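PDB 3P94: GDSL-like Lipase from Parabacteroides distasonis, which probably hydrolyses ester bonds as a GDSL-family serine hydrolase with a flavodoxin-like fold, perhaps acting on lysophospholipids. Local coordinates for residues 29-34 and 83-88. Residues are numbered along the deposited sequence; the frame is centred on the assembly and turned at random.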
ATOM      1  N   GLY A  29       1.336  -3.988   0.096  1.00 18.01           N
ATOM      2  CA  GLY A  29       1.141  -3.110  -1.038  1.00 17.15           C
ATOM      3  C   GLY A  29       1.271  -3.709  -2.420  1.00 19.52           C
ATOM      4  O   GLY A  29       1.327  -4.930  -2.615  1.00 18.42           O
ATOM      5  N   ASN A  30       1.295  -2.807  -3.383  1.00 16.42           N
ATOM      6  CA  ASN A  30       1.357  -3.070  -4.813  1.00 16.18           C
ATOM      7  C   ASN A  30       2.768  -2.787  -5.367  1.00 18.17           C
ATOM      8  O   ASN A  30       3.758  -3.023  -4.667  1.00 15.53           O
ATOM      9  CB  ASN A  30       0.292  -2.220  -5.511  1.00 19.98           C
ATOM     10  CG  ASN A  30       0.309  -0.740  -5.156  1.00 31.16           C
ATOM     11  OD1 ASN A  30       1.366  -0.086  -5.029  1.00 28.52           O
ATOM     12  ND2 ASN A  30      -0.871  -0.175  -5.010  1.00 14.00           N
ATOM     13  N   SER A  31       2.845  -2.284  -6.623  1.00 14.74           N
ATOM     14  CA  SER A  31       4.100  -1.974  -7.319  0.50 15.04           C
ATOM     15  C   SER A  31       4.903  -0.859  -6.621  1.00 18.84           C
ATOM     16  O   SER A  31       6.135  -0.842  -6.712  1.00 19.38           O
ATOM     17  CB  SER A  31       3.827  -1.598  -8.775  0.50 20.03           C
ATOM     18  OG  SER A  31       2.698  -0.746  -8.894  0.50 30.17           O
ATOM     19  N   ILE A  32       4.225   0.055  -5.921  1.00 16.18           N
ATOM     20  CA  ILE A  32       4.921   1.134  -5.192  1.00 16.91           C
ATOM     21  C   ILE A  32       5.708   0.522  -4.013  1.00 20.58           C
ATOM     22  O   ILE A  32       6.869   0.871  -3.814  1.00 22.07           O
ATOM     23  CB  ILE A  32       3.962   2.271  -4.766  1.00 19.53           C
ATOM     24  CG1 ILE A  32       3.397   2.952  -6.047  1.00 20.65           C
ATOM     25  CG2 ILE A  32       4.686   3.291  -3.883  1.00 20.02           C
ATOM     26  CD1 ILE A  32       2.211   3.863  -5.834  1.00 29.71           C
ATOM     27  N   THR A  33       5.107  -0.421  -3.284  1.00 16.06           N
ATOM     28  CA  THR A  33       5.797  -1.108  -2.192  1.00 14.94           C
ATOM     29  C   THR A  33       6.848  -2.063  -2.804  1.00 16.86           C
ATOM     30  O   THR A  33       7.975  -2.115  -2.323  1.00 15.66           O
ATOM     31  CB  THR A  33       4.785  -1.831  -1.267  1.00 17.23           C
ATOM     32  OG1 THR A  33       3.845  -0.876  -0.764  1.00 16.31           O
ATOM     33  CG2 THR A  33       5.463  -2.518  -0.086  1.00 13.50           C
ATOM     34  N   ASP A  34       6.483  -2.783  -3.881  1.00 14.56           N
ATOM     35  CA  ASP A  34       7.395  -3.729  -4.565  1.00 14.72           C
ATOM     36  C   ASP A  34       8.636  -3.022  -5.203  1.00 19.19           C
ATOM     37  O   ASP A  34       9.696  -3.631  -5.331  1.00 18.71           O
ATOM     38  CB  ASP A  34       6.645  -4.549  -5.634  1.00 15.57           C
ATOM     39  CG  ASP A  34       7.211  -5.937  -5.915  1.00 22.39           C
ATOM     40  OD1 ASP A  34       8.224  -6.313  -5.279  1.00 21.26           O
ATOM     41  OD2 ASP A  34       6.613  -6.665  -6.727  1.00 25.94           O
ATOM     42  N   GLY A  83      -4.803   0.502  -3.680  1.00 16.39           N
ATOM     43  CA  GLY A  83      -5.946   1.105  -4.352  1.00 17.08           C
ATOM     44  C   GLY A  83      -5.686   1.663  -5.735  1.00 21.73           C
ATOM     45  O   GLY A  83      -6.627   1.751  -6.530  1.00 23.79           O
ATOM     46  N   ILE A  84      -4.428   2.061  -6.044  1.00 15.54           N
ATOM     47  CA  ILE A  84      -4.131   2.648  -7.353  1.00 14.71           C
ATOM     48  C   ILE A  84      -4.378   1.647  -8.500  1.00 15.92           C
ATOM     49  O   ILE A  84      -4.888   2.052  -9.546  1.00 14.90           O
ATOM     50  CB  ILE A  84      -2.717   3.307  -7.447  1.00 17.59           C
ATOM     51  CG1 ILE A  84      -2.627   4.268  -8.648  1.00 17.39           C
ATOM     52  CG2 ILE A  84      -1.580   2.278  -7.526  1.00 17.58           C
ATOM     53  CD1 ILE A  84      -3.571   5.458  -8.637  1.00 21.37           C
ATOM     54  N   ASN A  85      -4.052   0.357  -8.309  1.00 11.54           N
ATOM     55  CA  ASN A  85      -4.261  -0.618  -9.391  1.00 11.44           C
ATOM     56  C   ASN A  85      -5.754  -0.951  -9.555  1.00 14.24           C
ATOM     57  O   ASN A  85      -6.166  -1.317 -10.648  1.00 13.18           O
ATOM     58  CB  ASN A  85      -3.411  -1.856  -9.204  1.00  9.42           C
ATOM     59  CG  ASN A  85      -1.938  -1.535  -9.340  1.00 32.00           C
ATOM     60  OD1 ASN A  85      -1.491  -0.822 -10.247  1.00 31.00           O
ATOM     61  ND2 ASN A  85      -1.154  -2.030  -8.431  1.00 24.41           N
ATOM     62  N   ASP A  86      -6.566  -0.736  -8.501  1.00 11.17           N
ATOM     63  CA  ASP A  86      -8.030  -0.871  -8.590  1.00 12.41           C
ATOM     64  C   ASP A  86      -8.587   0.259  -9.463  1.00 19.23           C
ATOM     65  O   ASP A  86      -9.495   0.031 -10.258  1.00 20.94           O
ATOM     66  CB  ASP A  86      -8.673  -0.778  -7.201  1.00 14.49           C
ATOM     67  CG  ASP A  86      -8.289  -1.857  -6.226  1.00 20.91           C
ATOM     68  OD1 ASP A  86      -7.131  -1.831  -5.740  1.00 21.12           O
ATOM     69  OD2 ASP A  86      -9.151  -2.718  -5.924  1.00 22.76           O
ATOM     70  N   ILE A  87      -8.027   1.481  -9.306  1.00 16.68           N
ATOM     71  CA  ILE A  87      -8.412   2.673 -10.090  1.00 17.36           C
ATOM     72  C   ILE A  87      -8.002   2.439 -11.564  1.00 20.23           C
ATOM     73  O   ILE A  87      -8.736   2.825 -12.476  1.00 19.20           O
ATOM     74  CB  ILE A  87      -7.815   3.986  -9.466  1.00 19.67           C
ATOM     75  CG1 ILE A  87      -8.438   4.241  -8.063  1.00 19.20           C
ATOM     76  CG2 ILE A  87      -8.040   5.219 -10.383  1.00 20.44           C
ATOM     77  CD1 ILE A  87      -7.785   5.359  -7.202  1.00 20.25           C
ATOM     78  N   ALA A  88      -6.886   1.727 -11.784  1.00 17.89           N
ATOM     79  CA  ALA A  88      -6.418   1.383 -13.136  1.00 18.57           C
ATOM     80  C   ALA A  88      -7.169   0.154 -13.721  1.00 24.78           C
ATOM     81  O   ALA A  88      -6.942  -0.199 -14.887  1.00 26.85           O
ATOM     82  CB  ALA A  88      -4.924   1.122 -13.111  1.00 18.43           C
TER
HETATM   83  O   HOH W   1      -1.924   2.256  -4.218  1.00 15.44           O
HETATM   84  O   HOH W   2      -3.288  -1.185  -5.737  1.00 17.30           O
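The probable active site of this SGNH hydrolase brings Asn30, just ahead of Ser31, against Asn85, where the loops after strands 23-29 and 75-81 begin short helices. In the conformer given for Ser31, its OG bonds to His182 NE2, consistent with a Ser-His-Asp triad completed by Asp179. Direct contact between the segments is slight: Asn85 ND2 lies 3.3 Å from Asn30 CB, and the two amide planes are turned 69° apart. That ND2 bonds to Gln57 O.

Two waters do most of the joining. With Asn30 CG between the backbone N and the carbonyl carbon (chi1 51°) and the amide turned by a chi2 of 41°, OD1 caps helix 31-34 by accepting from Ile32 N at 3.0 Å, while ND2 faces helix 84-87. Asn30 ND2 donates to the oxygen of water 1 at 2.8 Å; this water also accepts from Ile84 N. Asn30 ND2 donates to the oxygen of water 2 at 2.7 Å. Gly83 N and Asn85 N donate to water 2 as well. Ile84 CG2 packs 3.6 Å from Asn30 ND2. A leucine in place of this asparagine would probably leave Ile32 N without its cap and both waters without their shared side-chain donor. Pairing a nucleophile loop with a Gly-Ile-Asn-Asp loop, whose Asn probably corresponds to the block III asparagine that lends its side chain to the oxyanion hole in this family, is characteristic of the SGNH fold.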